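Local coordinates for protein heat-inducible transcription repressor HrcA (Thermotoga maritima, PDB 1STZ) that probably represses class I heat-shock operons, such as those for the DnaK and GroEL chaperones, by binding DNA, at residues 85-90 / 312-317; 210-213 / 217-220. All coordinates share one frame; numbering follows the deposited sequence.

Contact 1 and contact 2 lie on opposite sides of the chain's centre, their own centres about 53 Å apart, and share no helix or strand. Contact 1 (85-90 with 312-317) is a buried long-range junction: helix 81-94, after the N-terminal helices, meets the start of helix 314-334 through tyrosine rings and a water. Contact 2 (210-213 with 217-220) is local and only partly buried, a turn folding back on helix 215-224. Its leucines form an inner apolar half, while a lysine and an arginine occupy the exposed half. Contact 1 thus joins two parts of the fold, whereas contact 2 shapes a single turn.

Contact 1: residues 85-90 / 312-317; sequences RFYYEE and TKYDRN
Tyr314 packs against the ring edges of Tyr87 and Tyr88, which supply the apolar contact from helix 81-94. Tyr88 CD1 reaches Tyr314 CB at 3.9 Å, with CB near the plane of the Tyr88 ring at its edge, and the two side chains cross at about a right angle. Tyr87 CD2 approaches Tyr314 CD1 at 4.2 Å, again edge-on for the Tyr87 ring. The CG of Tyr314 lies anti to its carbonyl carbon (chi1 -74°), turning the ring back over Thr312, whose CG2 sits 3.8 Å above the ring centre.

Polar bridging runs through one water. It lies 2.7 Å from Tyr87 OH, in the ring plane, and accepts from Asp315 N at 3.3 Å. The second helix thereby lends an amide of its first turn, just past the N-cap residue Lys313. Thr312 is tied to that turn by Asn317 ND2, which donates to Thr312 OG1 over 2.8 Å, while Arg316 grips Asn317 OD1 side-on with NE and NH2.

Tyr314 OH bonds to Lys310 O, and its ring also packs on Ile275 and Ala288 of strands 272-275 and 287-296. Tyr87 rests on Val27 and Ile31 of helix 17-33. The contact therefore links the N-terminal helices, consistent with a winged-helix DNA-binding domain, to the GAF-like C-terminal domain.

Contact 2: residues 210-213 / 217-220; sequences SLKG and LRLI
The guanidinium of Arg218 is the flat group facing Lys212, and the carbonyl oxygen of that lysine approaches it obliquely. Lys212 O is 4.0 Å from Arg218 NE, so this is a loose polar approach. A bend at chi3 (-48°) carries the guanidinium back toward the turn. The aliphatic parts of the two chains run near each other, Lys212 CG lying 4.3 Å from Arg218 CG. Their like charges stay apart, with Lys212 NZ 6.7 Å from Arg218 NE; the lysine nitrogen instead forms a salt bridge with Glu221, farther along helix 215-224, which probably eases the repulsion.

On the buried side, Leu211 and Leu217 meet through methyl groups. Leu211 CD2 touches Leu217 CD1 at 3.5 Å, tighter than usual for two carbons, and the side chains cross at about a right angle. The first torsion of Leu211 (chi1 -76°) sets CG beside the backbone N, from where CD2 meets that methyl.

The carbonyl of Leu211 comes closer still, its O 3.1 Å from Leu217 CB. The same oxygen is 3.3 Å from Arg218 N, but the angle at that amide is too poor for a hydrogen bond. Between the two segments the contact is thus packing; turn and helix are also joined by the Lys212-Glu221 salt bridge and by the short connection, in which Ser214 OG takes a weak hydrogen bond from Leu217 N.

Helix 184-195 borders the inner side: Leu217 lies against Gln190 and Leu191, Ile220 against Leu191, and Ser210 against Leu194. Leu219 packs on Pro112 of the third subunit. The 3-10 turn that includes Ser210, Leu211 and Lys212 folds back on the first turns of helix 215-224, into which it leads from helix 200-205. It belongs to the excursion between strands 134-138 and 231-234, neighbours in the five-stranded sheet.

Contact 1: residues 85-90 / 312-317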
ATOM      1  N   ARG A  85     -19.837 -23.265  11.023  1.00 18.42           N
ATOM      2  CA  ARG A  85     -18.916 -23.460  12.142  1.00 18.50           C
ATOM      3  C   ARG A  85     -17.971 -24.603  11.838  1.00 18.75           C
ATOM      4  O   ARG A  85     -16.787 -24.491  12.076  1.00 18.22           O
ATOM      5  CB  ARG A  85     -19.681 -23.720  13.437  1.00 17.81           C
ATOM      6  CG  ARG A  85     -18.884 -24.238  14.650  1.00 18.68           C
ATOM      7  CD  ARG A  85     -17.698 -23.410  15.112  1.00 17.80           C
ATOM      8  NE  ARG A  85     -18.079 -22.080  15.571  1.00 18.21           N
ATOM      9  CZ  ARG A  85     -17.237 -21.179  16.045  1.00 17.13           C
ATOM     10  NH1 ARG A  85     -15.938 -21.434  16.166  1.00 15.74           N
ATOM     11  NH2 ARG A  85     -17.700 -20.012  16.435  1.00 18.29           N
ATOM     12  N   PHE A  86     -18.492 -25.695  11.288  1.00 19.27           N
ATOM     13  CA  PHE A  86     -17.648 -26.837  10.934  1.00 19.33           C
ATOM     14  C   PHE A  86     -16.584 -26.387   9.943  1.00 18.78           C
ATOM     15  O   PHE A  86     -15.425 -26.701  10.110  1.00 18.30           O
ATOM     16  CB  PHE A  86     -18.483 -27.970  10.329  1.00 19.79           C
ATOM     17  CG  PHE A  86     -17.652 -29.096   9.765  1.00 21.11           C
ATOM     18  CD1 PHE A  86     -17.255 -30.144  10.572  1.00 22.28           C
ATOM     19  CD2 PHE A  86     -17.244 -29.078   8.434  1.00 22.26           C
ATOM     20  CE1 PHE A  86     -16.476 -31.183  10.055  1.00 23.51           C
ATOM     21  CE2 PHE A  86     -16.484 -30.110   7.909  1.00 23.44           C
ATOM     22  CZ  PHE A  86     -16.097 -31.160   8.720  1.00 23.39           C
ATOM     23  N   TYR A  87     -16.991 -25.621   8.929  1.00 18.75           N
ATOM     24  CA  TYR A  87     -16.066 -25.136   7.899  1.00 18.32           C
ATOM     25  C   TYR A  87     -14.963 -24.292   8.522  1.00 17.90           C
ATOM     26  O   TYR A  87     -13.793 -24.547   8.291  1.00 17.61           O
ATOM     27  CB  TYR A  87     -16.808 -24.330   6.837  1.00 18.71           C
ATOM     28  CG  TYR A  87     -15.922 -23.633   5.835  1.00 19.44           C
ATOM     29  CD1 TYR A  87     -15.400 -24.314   4.740  1.00 20.77           C
ATOM     30  CD2 TYR A  87     -15.620 -22.279   5.971  1.00 22.01           C
ATOM     31  CE1 TYR A  87     -14.575 -23.662   3.806  1.00 21.78           C
ATOM     32  CE2 TYR A  87     -14.812 -21.619   5.048  1.00 21.14           C
ATOM     33  CZ  TYR A  87     -14.293 -22.312   3.967  1.00 22.76           C
ATOM     34  OH  TYR A  87     -13.487 -21.649   3.054  1.00 22.94           O
ATOM     35  N   TYR A  88     -15.341 -23.310   9.336  1.00 17.05           N
ATOM     36  CA  TYR A  88     -14.372 -22.453  10.034  1.00 16.36           C
ATOM     37  C   TYR A  88     -13.344 -23.247  10.859  1.00 16.65           C
ATOM     38  O   TYR A  88     -12.148 -22.949  10.802  1.00 15.91           O
ATOM     39  CB  TYR A  88     -15.094 -21.457  10.948  1.00 15.87           C
ATOM     40  CG  TYR A  88     -14.192 -20.586  11.790  1.00 15.42           C
ATOM     41  CD1 TYR A  88     -13.506 -19.518  11.236  1.00 17.04           C
ATOM     42  CD2 TYR A  88     -14.029 -20.828  13.143  1.00 14.68           C
ATOM     43  CE1 TYR A  88     -12.651 -18.724  12.015  1.00 17.50           C
ATOM     44  CE2 TYR A  88     -13.209 -20.039  13.928  1.00 15.37           C
ATOM     45  CZ  TYR A  88     -12.521 -18.985  13.361  1.00 15.55           C
ATOM     46  OH  TYR A  88     -11.702 -18.205  14.141  1.00 18.25           O
ATOM     47  N   GLU A  89     -13.812 -24.218  11.638  1.00 17.28           N
ATOM     48  CA  GLU A  89     -12.923 -25.030  12.472  1.00 18.77           C
ATOM     49  C   GLU A  89     -11.899 -25.794  11.633  1.00 18.98           C
ATOM     50  O   GLU A  89     -10.751 -25.933  12.033  1.00 18.85           O
ATOM     51  CB  GLU A  89     -13.720 -26.032  13.319  1.00 19.18           C
ATOM     52  CG  GLU A  89     -14.552 -25.413  14.439  1.00 20.76           C
ATOM     53  CD  GLU A  89     -13.701 -24.714  15.480  1.00 22.61           C
ATOM     54  OE1 GLU A  89     -12.706 -25.313  15.960  1.00 24.98           O
ATOM     55  OE2 GLU A  89     -14.022 -23.562  15.829  1.00 23.22           O
ATOM     56  N   GLU A  90     -12.321 -26.285  10.472  1.00 19.96           N
ATOM     57  CA  GLU A  90     -11.428 -27.024   9.586  1.00 21.41           C
ATOM     58  C   GLU A  90     -10.418 -26.104   8.904  1.00 21.74           C
ATOM     59  O   GLU A  90      -9.275 -26.503   8.704  1.00 22.05           O
ATOM     60  CB  GLU A  90     -12.220 -27.816   8.540  1.00 21.70           C
ATOM     61  CG  GLU A  90     -12.944 -29.037   9.115  1.00 24.28           C
ATOM     62  CD  GLU A  90     -12.001 -30.143   9.597  1.00 26.05           C
ATOM     63  OE1 GLU A  90     -10.851 -30.248   9.085  1.00 25.87           O
ATOM     64  OE2 GLU A  90     -12.415 -30.922  10.495  1.00 27.41           O
ATOM     65  N   THR A 312     -19.211 -15.577   4.024  1.00 17.91           N
ATOM     66  CA  THR A 312     -17.987 -14.799   3.867  1.00 17.99           C
ATOM     67  C   THR A 312     -16.769 -15.702   3.863  1.00 18.73           C
ATOM     68  O   THR A 312     -16.841 -16.876   4.249  1.00 20.32           O
ATOM     69  CB  THR A 312     -17.902 -13.745   5.010  1.00 17.76           C
ATOM     70  OG1 THR A 312     -16.771 -12.882   4.830  1.00 18.29           O
ATOM     71  CG2 THR A 312     -17.660 -14.399   6.379  1.00 15.84           C
ATOM     72  N   LYS A 313     -15.645 -15.162   3.440  1.00 19.22           N
ATOM     73  CA  LYS A 313     -14.400 -15.919   3.398  1.00 19.81           C
ATOM     74  C   LYS A 313     -13.738 -15.945   4.771  1.00 20.15           C
ATOM     75  O   LYS A 313     -12.935 -15.065   5.080  1.00 20.47           O
ATOM     76  CB  LYS A 313     -13.471 -15.287   2.360  1.00 20.47           C
ATOM     77  CG  LYS A 313     -14.021 -15.364   0.925  1.00 22.31           C
ATOM     78  CD  LYS A 313     -13.071 -14.721  -0.068  1.00 26.13           C
ATOM     79  CE  LYS A 313     -13.278 -15.247  -1.497  1.00 28.60           C
ATOM     80  NZ  LYS A 313     -12.299 -14.631  -2.450  1.00 29.83           N
ATOM     81  N   TYR A 314     -14.083 -16.951   5.588  1.00 19.87           N
ATOM     82  CA  TYR A 314     -13.672 -17.011   6.984  1.00 19.89           C
ATOM     83  C   TYR A 314     -12.150 -17.032   7.189  1.00 20.67           C
ATOM     84  O   TYR A 314     -11.652 -16.388   8.101  1.00 20.66           O
ATOM     85  CB  TYR A 314     -14.325 -18.205   7.708  1.00 19.59           C
ATOM     86  CG  TYR A 314     -15.808 -17.980   7.998  1.00 18.72           C
ATOM     87  CD1 TYR A 314     -16.791 -18.372   7.087  1.00 17.09           C
ATOM     88  CD2 TYR A 314     -16.214 -17.362   9.176  1.00 17.46           C
ATOM     89  CE1 TYR A 314     -18.156 -18.152   7.352  1.00 17.37           C
ATOM     90  CE2 TYR A 314     -17.552 -17.141   9.453  1.00 18.15           C
ATOM     91  CZ  TYR A 314     -18.516 -17.527   8.538  1.00 18.28           C
ATOM     92  OH  TYR A 314     -19.819 -17.270   8.844  1.00 19.40           O
ATOM     93  N   ASP A 315     -11.427 -17.754   6.346  1.00 21.01           N
ATOM     94  CA  ASP A 315      -9.973 -17.900   6.487  1.00 21.83           C
ATOM     95  C   ASP A 315      -9.319 -16.549   6.224  1.00 20.62           C
ATOM     96  O   ASP A 315      -8.446 -16.127   6.955  1.00 20.44           O
ATOM     97  CB  ASP A 315      -9.447 -18.944   5.495  1.00 22.49           C
ATOM     98  CG  ASP A 315      -8.105 -19.551   5.897  1.00 27.31           C
ATOM     99  OD1 ASP A 315      -7.304 -18.932   6.625  1.00 32.56           O
ATOM    100  OD2 ASP A 315      -7.748 -20.675   5.481  1.00 35.82           O
ATOM    101  N   ARG A 316      -9.759 -15.867   5.183  1.00 20.16           N
ATOM    102  CA  ARG A 316      -9.238 -14.531   4.883  1.00 19.63           C
ATOM    103  C   ARG A 316      -9.526 -13.592   6.058  1.00 18.71           C
ATOM    104  O   ARG A 316      -8.627 -12.898   6.522  1.00 18.28           O
ATOM    105  CB  ARG A 316      -9.819 -14.002   3.566  1.00 19.47           C
ATOM    106  CG  ARG A 316      -9.430 -12.575   3.191  1.00 20.45           C
ATOM    107  CD  ARG A 316     -10.442 -11.858   2.293  1.00 22.37           C
ATOM    108  NE  ARG A 316     -11.783 -11.797   2.883  1.00 23.99           N
ATOM    109  CZ  ARG A 316     -12.901 -11.443   2.240  1.00 25.35           C
ATOM    110  NH1 ARG A 316     -12.874 -11.111   0.963  1.00 27.08           N
ATOM    111  NH2 ARG A 316     -14.066 -11.443   2.878  1.00 26.40           N
ATOM    112  N   ASN A 317     -10.751 -13.621   6.569  1.00 18.22           N
ATOM    113  CA  ASN A 317     -11.158 -12.694   7.625  1.00 18.34           C
ATOM    114  C   ASN A 317     -10.386 -12.916   8.927  1.00 18.15           C
ATOM    115  O   ASN A 317     -10.021 -11.954   9.609  1.00 17.58           O
ATOM    116  CB  ASN A 317     -12.663 -12.779   7.911  1.00 18.25           C
ATOM    117  CG  ASN A 317     -13.514 -12.333   6.745  1.00 17.51           C
ATOM    118  OD1 ASN A 317     -13.018 -11.835   5.740  1.00 19.19           O
ATOM    119  ND2 ASN A 317     -14.811 -12.531   6.869  1.00 19.09           N
TER
HETATM  120  O   HOH W   1     -12.679 -19.105   3.667  1.00 37.61           O

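Contact 2: residues 210-213 / 217-220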
ATOM      1  N   SER A 210     -11.649  25.543  36.613  1.00 24.46           N
ATOM      2  CA  SER A 210     -10.809  26.684  36.246  1.00 24.69           C
ATOM      3  C   SER A 210     -10.567  26.861  34.736  1.00 24.83           C
ATOM      4  O   SER A 210     -10.037  27.888  34.325  1.00 24.79           O
ATOM      5  CB  SER A 210      -9.465  26.605  36.976  1.00 24.57           C
ATOM      6  OG  SER A 210      -8.837  25.366  36.716  1.00 26.06           O
ATOM      7  N   LEU A 211     -10.941  25.881  33.909  1.00 25.22           N
ATOM      8  CA  LEU A 211     -10.802  26.031  32.452  1.00 25.40           C
ATOM      9  C   LEU A 211     -11.752  27.072  31.811  1.00 25.75           C
ATOM     10  O   LEU A 211     -11.506  27.518  30.688  1.00 25.82           O
ATOM     11  CB  LEU A 211     -10.940  24.678  31.738  1.00 25.37           C
ATOM     12  CG  LEU A 211      -9.746  23.715  31.799  1.00 24.98           C
ATOM     13  CD1 LEU A 211     -10.000  22.515  30.907  1.00 25.14           C
ATOM     14  CD2 LEU A 211      -8.438  24.387  31.417  1.00 25.15           C
ATOM     15  N   LYS A 212     -12.813  27.480  32.512  1.00 26.05           N
ATOM     16  CA  LYS A 212     -13.763  28.461  31.963  1.00 25.84           C
ATOM     17  C   LYS A 212     -13.437  29.919  32.337  1.00 25.85           C
ATOM     18  O   LYS A 212     -14.197  30.828  32.003  1.00 25.77           O
ATOM     19  CB  LYS A 212     -15.199  28.098  32.369  1.00 25.79           C
ATOM     20  CG  LYS A 212     -15.830  27.036  31.484  1.00 25.38           C
ATOM     21  CD  LYS A 212     -17.345  26.936  31.662  1.00 25.03           C
ATOM     22  CE  LYS A 212     -17.984  26.073  30.557  1.00 24.95           C
ATOM     23  NZ  LYS A 212     -17.362  24.718  30.392  1.00 24.03           N
ATOM     24  N   GLY A 213     -12.290  30.140  32.984  1.00 25.86           N
ATOM     25  CA  GLY A 213     -11.904  31.455  33.479  1.00 25.75           C
ATOM     26  C   GLY A 213     -11.454  32.463  32.431  1.00 25.76           C
ATOM     27  O   GLY A 213     -11.343  33.649  32.731  1.00 25.71           O
ATOM     28  N   LEU A 217      -8.830  29.529  27.362  1.00 23.43           N
ATOM     29  CA  LEU A 217      -8.927  28.338  28.198  1.00 23.56           C
ATOM     30  C   LEU A 217     -10.205  27.548  27.893  1.00 23.57           C
ATOM     31  O   LEU A 217     -10.219  26.319  27.981  1.00 23.48           O
ATOM     32  CB  LEU A 217      -8.856  28.719  29.684  1.00 23.85           C
ATOM     33  CG  LEU A 217      -7.457  28.829  30.307  1.00 24.60           C
ATOM     34  CD1 LEU A 217      -6.954  27.450  30.720  1.00 25.31           C
ATOM     35  CD2 LEU A 217      -6.444  29.455  29.362  1.00 25.56           C
ATOM     36  N   ARG A 218     -11.263  28.258  27.512  1.00 23.50           N
ATOM     37  CA  ARG A 218     -12.521  27.636  27.084  1.00 23.40           C
ATOM     38  C   ARG A 218     -12.332  26.901  25.759  1.00 23.05           C
ATOM     39  O   ARG A 218     -12.940  25.859  25.524  1.00 22.32           O
ATOM     40  CB  ARG A 218     -13.606  28.706  26.910  1.00 23.65           C
ATOM     41  CG  ARG A 218     -14.978  28.356  27.487  1.00 24.47           C
ATOM     42  CD  ARG A 218     -15.924  29.570  27.581  1.00 24.99           C
ATOM     43  NE  ARG A 218     -15.248  30.711  28.191  1.00 25.39           N
ATOM     44  CZ  ARG A 218     -15.551  31.993  27.987  1.00 26.12           C
ATOM     45  NH1 ARG A 218     -16.555  32.350  27.190  1.00 26.74           N
ATOM     46  NH2 ARG A 218     -14.839  32.933  28.598  1.00 25.59           N
ATOM     47  N   LEU A 219     -11.507  27.474  24.888  1.00 23.02           N
ATOM     48  CA  LEU A 219     -11.169  26.849  23.614  1.00 23.18           C
ATOM     49  C   LEU A 219     -10.484  25.522  23.876  1.00 23.07           C
ATOM     50  O   LEU A 219     -10.863  24.503  23.300  1.00 22.87           O
ATOM     51  CB  LEU A 219     -10.243  27.759  22.790  1.00 23.47           C
ATOM     52  CG  LEU A 219     -10.293  27.732  21.252  1.00 23.89           C
ATOM     53  CD1 LEU A 219      -8.961  28.204  20.653  1.00 23.88           C
ATOM     54  CD2 LEU A 219     -10.678  26.384  20.682  1.00 23.45           C
ATOM     55  N   ILE A 220      -9.490  25.537  24.763  1.00 23.28           N
ATOM     56  CA  ILE A 220      -8.736  24.324  25.098  1.00 23.77           C
ATOM     57  C   ILE A 220      -9.642  23.234  25.665  1.00 23.48           C
ATOM     58  O   ILE A 220      -9.486  22.067  25.314  1.00 23.40           O
ATOM     59  CB  ILE A 220      -7.535  24.639  26.061  1.00 23.85           C
ATOM     60  CG1 ILE A 220      -6.233  24.766  25.269  1.00 24.75           C
ATOM     61  CG2 ILE A 220      -7.353  23.546  27.124  1.00 24.05           C
ATOM     62  CD1 ILE A 220      -6.209  25.918  24.302  1.00 25.66           C
TER